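Aldose-aldose oxidoreductase (Caulobacter crescentus, PDB 5A04) probably catalyses the oxidation of one aldose coupled to the reduction of another, using a bound NADP(H) cofactor and a sugar pocket beside its nicotinamide. Local coordinates at residues Y131-Q136 and A194-G199; A137-A142 and P263-Q268. All blocks are in the same frame, centred on the assembly; numbering follows the deposited sequence.

Contact 1: Y131-Q136 and A194-G199; sequences YRSRFQ and ARYLTG. With NDP (NADPH dihydro-nicotinamide-adenine-dinucleotide phosphate), chain G.
Ser-133 and Arg-134 of the loop segment 131-136, which leaves the last strand of the Rossmann sheet, 127-129, meet the ring of Tyr-196, near the end of the helix that runs through 194-198. The loop first winds through a short 3-10 segment, where Arg-134 N bonds to Tyr-131 O, and this turn divides its side chains between cofactor and helix. Arg-132 lines both the cofactor and the glucose pocket: NE (2.8 Å) and NH2 (3.0 Å) both donate hydrogen bonds to NDP O7N, a two-pronged grip at the guanidinium edge that probably helps fix the rotation of the carboxamide. The chain is extended from CG to NE, which carries the guanidinium out to that group. Ser-133 is buried, and a small side chain suits the close approach of its CB to Tyr-196 OH (3.7 Å). Arg-134 CD rests obliquely against the ring, 3.5 Å from CD2 of Tyr-196, while the guanidinium lays one face over Tyr-196 CB with its plane turned 41° from that of the ring. Bends at chi2 (-70°) and chi3 (-59°) turn the arginine so that it runs alongside the tyrosine in the opposite direction. Tyrosine suits the place because its ring passes Arg-134 and hydrogen-bonds through OH to Asn-139 OD1. Helix 137-147 adds Ile-143 against both Arg-134 and Tyr-196, and helix 292-306 lies against Arg-132 and Phe-135.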
ATOM      1  N   TYR A 131      13.631 -17.054  -8.033  1.00 14.48           N
ATOM      2  CA  TYR A 131      12.338 -16.411  -7.800  1.00 14.27           C
ATOM      3  C   TYR A 131      11.221 -17.460  -7.760  1.00 14.48           C
ATOM      4  O   TYR A 131      10.426 -17.591  -8.695  1.00 14.23           O
ATOM      5  CB  TYR A 131      12.058 -15.353  -8.875  1.00 13.55           C
ATOM      6  CG  TYR A 131      12.973 -14.125  -8.809  1.00 13.78           C
ATOM      7  CD1 TYR A 131      12.974 -13.286  -7.696  1.00 16.23           C
ATOM      8  CD2 TYR A 131      13.803 -13.795  -9.875  1.00 16.68           C
ATOM      9  CE1 TYR A 131      13.801 -12.151  -7.642  1.00 17.54           C
ATOM     10  CE2 TYR A 131      14.624 -12.655  -9.828  1.00 15.10           C
ATOM     11  CZ  TYR A 131      14.607 -11.848  -8.713  1.00 16.22           C
ATOM     12  OH  TYR A 131      15.401 -10.729  -8.667  1.00 15.39           O
ATOM     13  N   ARG A 132      11.171 -18.188  -6.652  1.00 13.92           N
ATOM     14  CA  ARG A 132      10.266 -19.333  -6.504  1.00 15.80           C
ATOM     15  C   ARG A 132       8.793 -18.964  -6.661  1.00 15.30           C
ATOM     16  O   ARG A 132       7.975 -19.816  -7.016  1.00 15.02           O
ATOM     17  CB  ARG A 132      10.486 -19.994  -5.143  1.00 16.92           C
ATOM     18  CG  ARG A 132      10.450 -19.032  -3.972  1.00 16.96           C
ATOM     19  CD  ARG A 132      10.458 -19.756  -2.626  1.00 16.94           C
ATOM     20  NE  ARG A 132      10.599 -18.771  -1.560  1.00 18.16           N
ATOM     21  CZ  ARG A 132       9.594 -18.070  -1.044  1.00 18.36           C
ATOM     22  NH1 ARG A 132       8.337 -18.279  -1.452  1.00 16.63           N
ATOM     23  NH2 ARG A 132       9.845 -17.165  -0.104  1.00 18.57           N
ATOM     24  N   SER A 133       8.444 -17.706  -6.390  1.00 15.54           N
ATOM     25  CA  SER A 133       7.034 -17.306  -6.455  1.00 13.25           C
ATOM     26  C   SER A 133       6.446 -17.479  -7.853  1.00 13.30           C
ATOM     27  O   SER A 133       5.239 -17.612  -7.999  1.00 15.82           O
ATOM     28  CB  SER A 133       6.854 -15.855  -5.986  1.00 15.46           C
ATOM     29  OG  SER A 133       7.223 -15.733  -4.618  1.00 16.90           O
ATOM     30  N   ARG A 134       7.293 -17.481  -8.880  1.00 13.27           N
ATOM     31  CA  ARG A 134       6.817 -17.667 -10.248  1.00 13.73           C
ATOM     32  C   ARG A 134       6.343 -19.099 -10.490  1.00 16.22           C
ATOM     33  O   ARG A 134       5.792 -19.393 -11.541  1.00 17.00           O
ATOM     34  CB  ARG A 134       7.906 -17.306 -11.258  1.00 14.56           C
ATOM     35  CG  ARG A 134       8.342 -15.820 -11.200  1.00 16.06           C
ATOM     36  CD  ARG A 134       7.242 -14.873 -11.711  1.00 17.34           C
ATOM     37  NE  ARG A 134       6.872 -15.166 -13.095  1.00 17.57           N
ATOM     38  CZ  ARG A 134       7.509 -14.671 -14.152  1.00 20.16           C
ATOM     39  NH1 ARG A 134       8.542 -13.847 -13.983  1.00 20.05           N
ATOM     40  NH2 ARG A 134       7.111 -14.988 -15.381  1.00 22.18           N
ATOM     41  N   PHE A 135       6.562 -19.976  -9.511  1.00 16.82           N
ATOM     42  CA  PHE A 135       6.166 -21.380  -9.602  1.00 14.25           C
ATOM     43  C   PHE A 135       5.109 -21.742  -8.570  1.00 16.43           C
ATOM     44  O   PHE A 135       4.768 -22.913  -8.403  1.00 18.17           O
ATOM     45  CB  PHE A 135       7.400 -22.277  -9.438  1.00 14.01           C
ATOM     46  CG  PHE A 135       8.469 -21.949 -10.427  1.00 15.33           C
ATOM     47  CD1 PHE A 135       8.392 -22.443 -11.715  1.00 17.68           C
ATOM     48  CD2 PHE A 135       9.499 -21.069 -10.100  1.00 14.50           C
ATOM     49  CE1 PHE A 135       9.356 -22.107 -12.664  1.00 18.50           C
ATOM     50  CE2 PHE A 135      10.461 -20.721 -11.046  1.00 15.23           C
ATOM     51  CZ  PHE A 135      10.386 -21.234 -12.329  1.00 16.83           C
ATOM     52  N   GLN A 136       4.596 -20.724  -7.889  1.00 16.12           N
ATOM     53  CA  GLN A 136       3.685 -20.915  -6.761  1.00 16.23           C
ATOM     54  C   GLN A 136       2.251 -20.723  -7.257  1.00 16.67           C
ATOM     55  O   GLN A 136       1.974 -19.804  -8.025  1.00 15.38           O
ATOM     56  CB  GLN A 136       4.047 -19.944  -5.633  1.00 14.39           C
ATOM     57  CG  GLN A 136       3.447 -20.256  -4.275  1.00 17.00           C
ATOM     58  CD  GLN A 136       1.977 -19.914  -4.203  1.00 17.27           C
ATOM     59  OE1 GLN A 136       1.529 -18.946  -4.814  1.00 15.50           O
ATOM     60  NE2 GLN A 136       1.212 -20.708  -3.443  1.00 15.81           N
ATOM     61  N   ALA A 194       5.607  -6.503  -8.525  1.00 12.84           N
ATOM     62  CA  ALA A 194       5.067  -5.393  -9.314  1.00 13.94           C
ATOM     63  C   ALA A 194       5.408  -5.602 -10.788  1.00 15.79           C
ATOM     64  O   ALA A 194       4.576  -5.369 -11.668  1.00 15.06           O
ATOM     65  CB  ALA A 194       5.608  -4.058  -8.818  1.00 13.24           C
ATOM     66  N   ARG A 195       6.623  -6.086 -11.037  1.00 13.05           N
ATOM     67  CA  ARG A 195       7.070  -6.367 -12.396  1.00 13.31           C
ATOM     68  C   ARG A 195       6.326  -7.547 -13.026  1.00 16.45           C
ATOM     69  O   ARG A 195       5.891  -7.436 -14.173  1.00 16.79           O
ATOM     70  CB  ARG A 195       8.586  -6.619 -12.417  1.00 16.45           C
ATOM     71  CG  ARG A 195       9.419  -5.322 -12.187  1.00 14.34           C
ATOM     72  CD  ARG A 195      10.944  -5.588 -12.101  1.00 14.73           C
ATOM     73  NE  ARG A 195      11.359  -6.276 -13.315  1.00 16.80           N
ATOM     74  CZ  ARG A 195      11.717  -7.553 -13.373  1.00 18.62           C
ATOM     75  NH1 ARG A 195      11.820  -8.275 -12.263  1.00 17.65           N
ATOM     76  NH2 ARG A 195      11.995  -8.104 -14.555  1.00 18.40           N
ATOM     77  N   TYR A 196       6.165  -8.667 -12.314  1.00 16.02           N
ATOM     78  CA  TYR A 196       5.521  -9.798 -12.991  1.00 16.18           C
ATOM     79  C   TYR A 196       4.001  -9.682 -13.030  1.00 17.59           C
ATOM     80  O   TYR A 196       3.366 -10.280 -13.897  1.00 18.49           O
ATOM     81  CB  TYR A 196       5.952 -11.177 -12.418  1.00 18.67           C
ATOM     82  CG  TYR A 196       5.702 -11.549 -10.960  1.00 15.45           C
ATOM     83  CD1 TYR A 196       4.417 -11.749 -10.460  1.00 15.30           C
ATOM     84  CD2 TYR A 196       6.780 -11.825 -10.120  1.00 15.55           C
ATOM     85  CE1 TYR A 196       4.215 -12.149  -9.126  1.00 17.15           C
ATOM     86  CE2 TYR A 196       6.592 -12.211  -8.795  1.00 15.91           C
ATOM     87  CZ  TYR A 196       5.312 -12.380  -8.308  1.00 15.64           C
ATOM     88  OH  TYR A 196       5.155 -12.777  -6.996  1.00 18.16           O
ATOM     89  N   LEU A 197       3.413  -8.880 -12.155  1.00 15.85           N
ATOM     90  CA  LEU A 197       1.964  -8.665 -12.232  1.00 15.51           C
ATOM     91  C   LEU A 197       1.625  -7.712 -13.386  1.00 19.12           C
ATOM     92  O   LEU A 197       0.663  -7.939 -14.129  1.00 18.57           O
ATOM     93  CB  LEU A 197       1.422  -8.132 -10.901  1.00 14.85           C
ATOM     94  CG  LEU A 197       1.506  -9.138  -9.751  1.00 14.36           C
ATOM     95  CD1 LEU A 197       1.234  -8.441  -8.436  1.00 14.37           C
ATOM     96  CD2 LEU A 197       0.523 -10.323  -9.943  1.00 15.45           C
ATOM     97  N   THR A 198       2.412  -6.650 -13.558  1.00 17.68           N
ATOM     98  CA  THR A 198       2.165  -5.737 -14.677  1.00 17.70           C
ATOM     99  C   THR A 198       2.681  -6.331 -15.976  1.00 18.54           C
ATOM    100  O   THR A 198       2.165  -6.029 -17.058  1.00 20.05           O
ATOM    101  CB  THR A 198       2.845  -4.357 -14.484  1.00 17.67           C
ATOM    102  OG1 THR A 198       4.254  -4.552 -14.335  1.00 16.46           O
ATOM    103  CG2 THR A 198       2.301  -3.645 -13.260  1.00 16.35           C
ATOM    104  N   GLY A 199       3.720  -7.158 -15.864  1.00 16.81           N
ATOM    105  CA  GLY A 199       4.456  -7.626 -17.028  1.00 18.83           C
ATOM    106  C   GLY A 199       5.234  -6.496 -17.679  1.00 20.35           C
ATOM    107  O   GLY A 199       5.590  -6.567 -18.857  1.00 22.09           O
TER
HETATM  108  PA  NDP G1340      22.165 -18.413   6.371  1.00 21.44           P
HETATM  109  O1A NDP G1340      23.003 -17.433   7.116  1.00 21.20           O
HETATM  110  O2A NDP G1340      21.121 -19.193   7.121  1.00 21.43           O
HETATM  111  O5B NDP G1340      23.118 -19.491   5.574  1.00 21.73           O
HETATM  112  C5B NDP G1340      24.108 -18.794   4.872  1.00 20.16           C
HETATM  113  C4B NDP G1340      25.196 -19.837   4.579  1.00 20.80           C
HETATM  114  O4B NDP G1340      26.123 -19.345   3.609  1.00 18.77           O
HETATM  115  C3B NDP G1340      25.999 -20.128   5.868  1.00 23.24           C
HETATM  116  O3B NDP G1340      25.390 -21.118   6.634  1.00 22.31           O
HETATM  117  C2B NDP G1340      27.285 -20.716   5.272  1.00 21.43           C
HETATM  118  O2B NDP G1340      27.146 -21.963   4.911  1.00 19.59           O
HETATM  119  C1B NDP G1340      27.391 -19.890   3.919  1.00 21.05           C
HETATM  120  N9A NDP G1340      28.388 -18.820   3.995  1.00 22.62           N
HETATM  121  C8A NDP G1340      29.524 -18.679   3.205  1.00 24.57           C
HETATM  122  N7A NDP G1340      30.264 -17.601   3.532  1.00 21.93           N
HETATM  123  C5A NDP G1340      29.569 -17.012   4.593  1.00 24.23           C
HETATM  124  C6A NDP G1340      29.821 -15.862   5.364  1.00 28.72           C
HETATM  125  N6A NDP G1340      30.937 -15.093   5.118  1.00 29.32           N
HETATM  126  N1A NDP G1340      28.978 -15.477   6.370  1.00 25.66           N
HETATM  127  C2A NDP G1340      27.879 -16.298   6.555  1.00 26.28           C
HETATM  128  N3A NDP G1340      27.507 -17.406   5.904  1.00 23.75           N
HETATM  129  C4A NDP G1340      28.390 -17.758   4.905  1.00 23.86           C
HETATM  130  O3  NDP G1340      21.458 -17.423   5.243  1.00 21.64           O
HETATM  131  PN  NDP G1340      20.101 -17.980   4.535  1.00 20.12           P
HETATM  132  O1N NDP G1340      20.222 -19.365   4.044  1.00 19.57           O
HETATM  133  O2N NDP G1340      18.842 -17.393   5.134  1.00 20.25           O
HETATM  134  O5D NDP G1340      20.167 -17.008   3.072  1.00 19.23           O
HETATM  135  C5D NDP G1340      21.216 -17.368   2.215  1.00 18.75           C
HETATM  136  C4D NDP G1340      20.830 -16.873   0.793  1.00 17.80           C
HETATM  137  O4D NDP G1340      19.521 -17.426   0.453  1.00 19.99           O
HETATM  138  C3D NDP G1340      20.654 -15.309   0.748  1.00 19.77           C
HETATM  139  O3D NDP G1340      21.065 -14.811  -0.538  1.00 18.16           O
HETATM  140  C2D NDP G1340      19.151 -15.117   0.898  1.00 19.90           C
HETATM  141  O2D NDP G1340      18.687 -13.961   0.223  1.00 20.77           O
HETATM  142  C1D NDP G1340      18.626 -16.385   0.136  1.00 17.32           C
HETATM  143  N1N NDP G1340      17.322 -16.791   0.665  1.00 17.33           N
HETATM  144  C2N NDP G1340      16.254 -16.983  -0.197  1.00 20.25           C
HETATM  145  C3N NDP G1340      15.052 -17.387   0.310  1.00 19.08           C
HETATM  146  C7N NDP G1340      13.921 -17.586  -0.596  1.00 20.95           C
HETATM  147  O7N NDP G1340      12.767 -17.790  -0.176  1.00 21.88           O
HETATM  148  N7N NDP G1340      14.143 -17.557  -1.969  1.00 18.07           N
HETATM  149  C4N NDP G1340      14.837 -17.631   1.763  1.00 21.40           C
HETATM  150  C5N NDP G1340      16.017 -17.359   2.596  1.00 19.66           C
HETATM  151  C6N NDP G1340      17.173 -16.975   2.058  1.00 19.24           C
HETATM  152  P2B NDP G1340      28.456 -23.040   5.217  1.00 21.07           P
HETATM  153  O1X NDP G1340      29.589 -22.289   4.555  1.00 21.29           O
HETATM  154  O2X NDP G1340      28.432 -23.033   6.714  1.00 20.67           O
HETATM  155  O3X NDP G1340      27.992 -24.319   4.524  1.00 20.60           O

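Contact 2: A137-A142 and P263-Q268; sequences AHNIEA and PATSYQ. With NDP (NADPH dihydro-nicotinamide-adenine-dinucleotide phosphate), chain G.
The loop that follows strand 257-261 of the large mixed sheet, in the C-terminal alpha/beta domain of the oxidoreductase family, carries part of the glucose and nicotinamide pocket, and here it is tied to the first turns of helix 137-147. Asn-139 makes the tie: its ND2 donates to Ala-264 O over 2.9 Å with an N-H...O angle of 158°. The acceptor lies almost in the amide plane of Asn-139, whereas the donor is tilted 27° from the carbonyl plane of Ala-264. With CG anti to the carbonyl carbon (chi1 -78°), the amide projects from the helix toward the loop. Asparagine suits this buried spot because one short side chain both gives and accepts: ND2 also bonds to Gln-136 OE1, and OD1 accepts a hydrogen bond from Tyr-250 OH besides that from Tyr-196. Replacing it by a leucine would probably leave Ala-264 O without this donor and the two tyrosine hydroxyls without their shared acceptor. Ala-264 meets the helix through its carbonyl oxygen, which has a second partner in Gln-270 NE2. Thr-265 comes no closer than 4.3 Å, CG2 to Asn-139 OD1, while its hydroxyl bonds to His-161 NE2 and the residue touches the bound glucose. Ser-266 OG hydrogen-bonds to Gln-268 O (2.8 Å) from above the carbonyl plane, spanning Tyr-267. That tyrosine, also in contact with the sugar, presents its ring edge to the carboxamide, with CE1 3.6 Å from O7N of NDP, and holds OH 3.2 Å from the nicotinamide C4N.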
ATOM      1  N   ALA A 137       1.350 -21.621  -6.845  1.00 16.17           N
ATOM      2  CA  ALA A 137       0.031 -21.750  -7.480  1.00 18.27           C
ATOM      3  C   ALA A 137      -0.793 -20.463  -7.486  1.00 15.77           C
ATOM      4  O   ALA A 137      -1.383 -20.094  -8.510  1.00 17.38           O
ATOM      5  CB  ALA A 137      -0.772 -22.865  -6.790  1.00 16.27           C
ATOM      6  N   HIS A 138      -0.835 -19.783  -6.348  1.00 15.36           N
ATOM      7  CA  HIS A 138      -1.648 -18.566  -6.247  1.00 16.29           C
ATOM      8  C   HIS A 138      -1.056 -17.438  -7.079  1.00 15.43           C
ATOM      9  O   HIS A 138      -1.787 -16.689  -7.728  1.00 16.75           O
ATOM     10  CB  HIS A 138      -1.797 -18.125  -4.790  1.00 16.10           C
ATOM     11  CG  HIS A 138      -2.424 -19.164  -3.905  1.00 18.55           C
ATOM     12  ND1 HIS A 138      -1.790 -20.345  -3.583  1.00 17.96           N
ATOM     13  CD2 HIS A 138      -3.621 -19.194  -3.268  1.00 19.85           C
ATOM     14  CE1 HIS A 138      -2.572 -21.062  -2.792  1.00 20.18           C
ATOM     15  NE2 HIS A 138      -3.690 -20.387  -2.586  1.00 19.11           N
ATOM     16  N   ASN A 139       0.264 -17.307  -7.061  1.00 16.18           N
ATOM     17  CA  ASN A 139       0.919 -16.281  -7.879  1.00 16.28           C
ATOM     18  C   ASN A 139       0.668 -16.510  -9.365  1.00 17.46           C
ATOM     19  O   ASN A 139       0.358 -15.580 -10.109  1.00 16.98           O
ATOM     20  CB  ASN A 139       2.425 -16.245  -7.583  1.00 15.27           C
ATOM     21  CG  ASN A 139       2.737 -15.525  -6.296  1.00 16.91           C
ATOM     22  OD1 ASN A 139       3.015 -14.323  -6.303  1.00 18.51           O
ATOM     23  ND2 ASN A 139       2.666 -16.238  -5.174  1.00 15.60           N
ATOM     24  N   ILE A 140       0.790 -17.758  -9.799  1.00 16.19           N
ATOM     25  CA  ILE A 140       0.519 -18.101 -11.186  1.00 16.88           C
ATOM     26  C   ILE A 140      -0.922 -17.737 -11.564  1.00 18.17           C
ATOM     27  O   ILE A 140      -1.162 -17.157 -12.622  1.00 17.22           O
ATOM     28  CB  ILE A 140       0.793 -19.591 -11.432  1.00 15.85           C
ATOM     29  CG1 ILE A 140       2.304 -19.844 -11.354  1.00 17.15           C
ATOM     30  CG2 ILE A 140       0.265 -20.024 -12.787  1.00 20.31           C
ATOM     31  CD1 ILE A 140       2.677 -21.304 -11.371  1.00 18.64           C
ATOM     32  N   GLU A 141      -1.862 -18.029 -10.669  1.00 16.29           N
ATOM     33  CA  GLU A 141      -3.271 -17.683 -10.883  1.00 18.46           C
ATOM     34  C   GLU A 141      -3.490 -16.164 -11.020  1.00 19.29           C
ATOM     35  O   GLU A 141      -4.225 -15.722 -11.903  1.00 19.03           O
ATOM     36  CB  GLU A 141      -4.126 -18.235  -9.741  1.00 18.29           C
ATOM     37  CG  GLU A 141      -5.635 -18.098  -9.971  1.00 21.86           C
ATOM     38  CD  GLU A 141      -6.240 -19.241 -10.786  1.00 28.51           C
ATOM     39  OE1 GLU A 141      -5.557 -20.254 -11.043  1.00 26.14           O
ATOM     40  OE2 GLU A 141      -7.422 -19.121 -11.174  1.00 34.48           O
ATOM     41  N   ALA A 142      -2.844 -15.380 -10.160  1.00 17.42           N
ATOM     42  CA  ALA A 142      -2.945 -13.914 -10.232  1.00 18.40           C
ATOM     43  C   ALA A 142      -2.406 -13.382 -11.558  1.00 20.56           C
ATOM     44  O   ALA A 142      -3.041 -12.562 -12.223  1.00 17.71           O
ATOM     45  CB  ALA A 142      -2.189 -13.262  -9.066  1.00 16.71           C
ATOM     46  N   PRO A 263      -1.022 -14.418   2.954  1.00 16.23           N
ATOM     47  CA  PRO A 263       0.347 -14.108   2.513  1.00 14.05           C
ATOM     48  C   PRO A 263       0.557 -14.427   1.031  1.00 15.57           C
ATOM     49  O   PRO A 263      -0.080 -15.330   0.505  1.00 16.27           O
ATOM     50  CB  PRO A 263       1.206 -15.029   3.385  1.00 15.81           C
ATOM     51  CG  PRO A 263       0.321 -16.230   3.606  1.00 17.58           C
ATOM     52  CD  PRO A 263      -1.067 -15.645   3.776  1.00 18.04           C
ATOM     53  N   ALA A 264       1.442 -13.695   0.369  1.00 13.38           N
ATOM     54  CA  ALA A 264       1.620 -13.842  -1.073  1.00 13.74           C
ATOM     55  C   ALA A 264       2.834 -14.696  -1.463  1.00 14.04           C
ATOM     56  O   ALA A 264       2.756 -15.516  -2.379  1.00 16.38           O
ATOM     57  CB  ALA A 264       1.737 -12.452  -1.728  1.00 15.46           C
ATOM     58  N   THR A 265       3.963 -14.500  -0.785  1.00 15.33           N
ATOM     59  CA  THR A 265       5.225 -15.096  -1.260  1.00 15.11           C
ATOM     60  C   THR A 265       5.911 -15.878  -0.143  1.00 17.33           C
ATOM     61  O   THR A 265       7.131 -16.061  -0.121  1.00 17.21           O
ATOM     62  CB  THR A 265       6.172 -14.008  -1.814  1.00 17.58           C
ATOM     63  OG1 THR A 265       6.487 -13.087  -0.773  1.00 20.72           O
ATOM     64  CG2 THR A 265       5.501 -13.249  -2.975  1.00 19.64           C
ATOM     65  N   SER A 266       5.099 -16.341   0.792  1.00 15.91           N
ATOM     66  CA  SER A 266       5.580 -17.160   1.897  1.00 17.98           C
ATOM     67  C   SER A 266       5.894 -18.582   1.427  1.00 17.09           C
ATOM     68  O   SER A 266       5.585 -18.946   0.296  1.00 16.23           O
ATOM     69  CB  SER A 266       4.534 -17.182   2.996  1.00 19.09           C
ATOM     70  OG  SER A 266       3.276 -17.516   2.446  1.00 17.96           O
ATOM     71  N   TYR A 267       6.515 -19.383   2.288  1.00 19.35           N
ATOM     72  CA  TYR A 267       6.853 -20.765   1.924  1.00 20.05           C
ATOM     73  C   TYR A 267       5.587 -21.605   1.727  1.00 18.82           C
ATOM     74  O   TYR A 267       5.535 -22.502   0.882  1.00 21.05           O
ATOM     75  CB  TYR A 267       7.752 -21.404   2.995  1.00 20.96           C
ATOM     76  CG  TYR A 267       9.078 -20.703   3.245  1.00 20.36           C
ATOM     77  CD1 TYR A 267       9.720 -19.975   2.240  1.00 16.08           C
ATOM     78  CD2 TYR A 267       9.703 -20.783   4.488  1.00 24.25           C
ATOM     79  CE1 TYR A 267      10.937 -19.349   2.475  1.00 20.32           C
ATOM     80  CE2 TYR A 267      10.920 -20.152   4.728  1.00 24.61           C
ATOM     81  CZ  TYR A 267      11.528 -19.433   3.718  1.00 23.99           C
ATOM     82  OH  TYR A 267      12.734 -18.804   3.945  1.00 25.23           O
ATOM     83  N   GLN A 268       4.569 -21.314   2.534  1.00 20.11           N
ATOM     84  CA  GLN A 268       3.265 -21.939   2.400  1.00 19.56           C
ATOM     85  C   GLN A 268       2.195 -21.012   2.969  1.00 18.09           C
ATOM     86  O   GLN A 268       2.502 -19.949   3.513  1.00 20.26           O
ATOM     87  CB  GLN A 268       3.236 -23.289   3.129  1.00 27.07           C
ATOM     88  CG  GLN A 268       3.712 -23.202   4.575  1.00 28.01           C
ATOM     89  CD  GLN A 268       3.816 -24.570   5.247  1.00 40.99           C
ATOM     90  OE1 GLN A 268       3.476 -25.598   4.656  1.00 41.43           O
ATOM     91  NE2 GLN A 268       4.291 -24.582   6.487  1.00 46.41           N
TER
HETATM   92  PA  NDP G1340      22.165 -18.413   6.371  1.00 21.44           P
HETATM   93  O1A NDP G1340      23.003 -17.433   7.116  1.00 21.20           O
HETATM   94  O2A NDP G1340      21.121 -19.193   7.121  1.00 21.43           O
HETATM   95  O5B NDP G1340      23.118 -19.491   5.574  1.00 21.73           O
HETATM   96  C5B NDP G1340      24.108 -18.794   4.872  1.00 20.16           C
HETATM   97  C4B NDP G1340      25.196 -19.837   4.579  1.00 20.80           C
HETATM   98  O4B NDP G1340      26.123 -19.345   3.609  1.00 18.77           O
HETATM   99  C3B NDP G1340      25.999 -20.128   5.868  1.00 23.24           C
HETATM  100  O3B NDP G1340      25.390 -21.118   6.634  1.00 22.31           O
HETATM  101  C2B NDP G1340      27.285 -20.716   5.272  1.00 21.43           C
HETATM  102  O2B NDP G1340      27.146 -21.963   4.911  1.00 19.59           O
HETATM  103  C1B NDP G1340      27.391 -19.890   3.919  1.00 21.05           C
HETATM  104  N9A NDP G1340      28.388 -18.820   3.995  1.00 22.62           N
HETATM  105  C8A NDP G1340      29.524 -18.679   3.205  1.00 24.57           C
HETATM  106  N7A NDP G1340      30.264 -17.601   3.532  1.00 21.93           N
HETATM  107  C5A NDP G1340      29.569 -17.012   4.593  1.00 24.23           C
HETATM  108  C6A NDP G1340      29.821 -15.862   5.364  1.00 28.72           C
HETATM  109  N6A NDP G1340      30.937 -15.093   5.118  1.00 29.32           N
HETATM  110  N1A NDP G1340      28.978 -15.477   6.370  1.00 25.66           N
HETATM  111  C2A NDP G1340      27.879 -16.298   6.555  1.00 26.28           C
HETATM  112  N3A NDP G1340      27.507 -17.406   5.904  1.00 23.75           N
HETATM  113  C4A NDP G1340      28.390 -17.758   4.905  1.00 23.86           C
HETATM  114  O3  NDP G1340      21.458 -17.423   5.243  1.00 21.64           O
HETATM  115  PN  NDP G1340      20.101 -17.980   4.535  1.00 20.12           P
HETATM  116  O1N NDP G1340      20.222 -19.365   4.044  1.00 19.57           O
HETATM  117  O2N NDP G1340      18.842 -17.393   5.134  1.00 20.25           O
HETATM  118  O5D NDP G1340      20.167 -17.008   3.072  1.00 19.23           O
HETATM  119  C5D NDP G1340      21.216 -17.368   2.215  1.00 18.75           C
HETATM  120  C4D NDP G1340      20.830 -16.873   0.793  1.00 17.80           C
HETATM  121  O4D NDP G1340      19.521 -17.426   0.453  1.00 19.99           O
HETATM  122  C3D NDP G1340      20.654 -15.309   0.748  1.00 19.77           C
HETATM  123  O3D NDP G1340      21.065 -14.811  -0.538  1.00 18.16           O
HETATM  124  C2D NDP G1340      19.151 -15.117   0.898  1.00 19.90           C
HETATM  125  O2D NDP G1340      18.687 -13.961   0.223  1.00 20.77           O
HETATM  126  C1D NDP G1340      18.626 -16.385   0.136  1.00 17.32           C
HETATM  127  N1N NDP G1340      17.322 -16.791   0.665  1.00 17.33           N
HETATM  128  C2N NDP G1340      16.254 -16.983  -0.197  1.00 20.25           C
HETATM  129  C3N NDP G1340      15.052 -17.387   0.310  1.00 19.08           C
HETATM  130  C7N NDP G1340      13.921 -17.586  -0.596  1.00 20.95           C
HETATM  131  O7N NDP G1340      12.767 -17.790  -0.176  1.00 21.88           O
HETATM  132  N7N NDP G1340      14.143 -17.557  -1.969  1.00 18.07           N
HETATM  133  C4N NDP G1340      14.837 -17.631   1.763  1.00 21.40           C
HETATM  134  C5N NDP G1340      16.017 -17.359   2.596  1.00 19.66           C
HETATM  135  C6N NDP G1340      17.173 -16.975   2.058  1.00 19.24           C
HETATM  136  P2B NDP G1340      28.456 -23.040   5.217  1.00 21.07           P
HETATM  137  O1X NDP G1340      29.589 -22.289   4.555  1.00 21.29           O
HETATM  138  O2X NDP G1340      28.432 -23.033   6.714  1.00 20.67           O
HETATM  139  O3X NDP G1340      27.992 -24.319   4.524  1.00 20.60           O

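In the fold
From the N terminus, the parallel Rossmann sheet ends with strand 127-129, and the chain then enters 131-136 and passes directly into helix 137-147. Contact 1 closes a loop of 57 intervening residues when helix 182-198 comes back at 194-199. Contact 2 closes a longer one, of 120 residues, when the chain returns after strand 257-261 at 263-268. Since 137-142 lies inside the first loop and 263-268 beyond it, the two closures cross. They also touch: besides the tyrosine-asparagine bond, Arg-132 NH1 hydrogen-bonds to Thr-265 O. Together they join the exit from the Rossmann sheet to two helices and a loop of the mixed sheet, beside the nicotinamide.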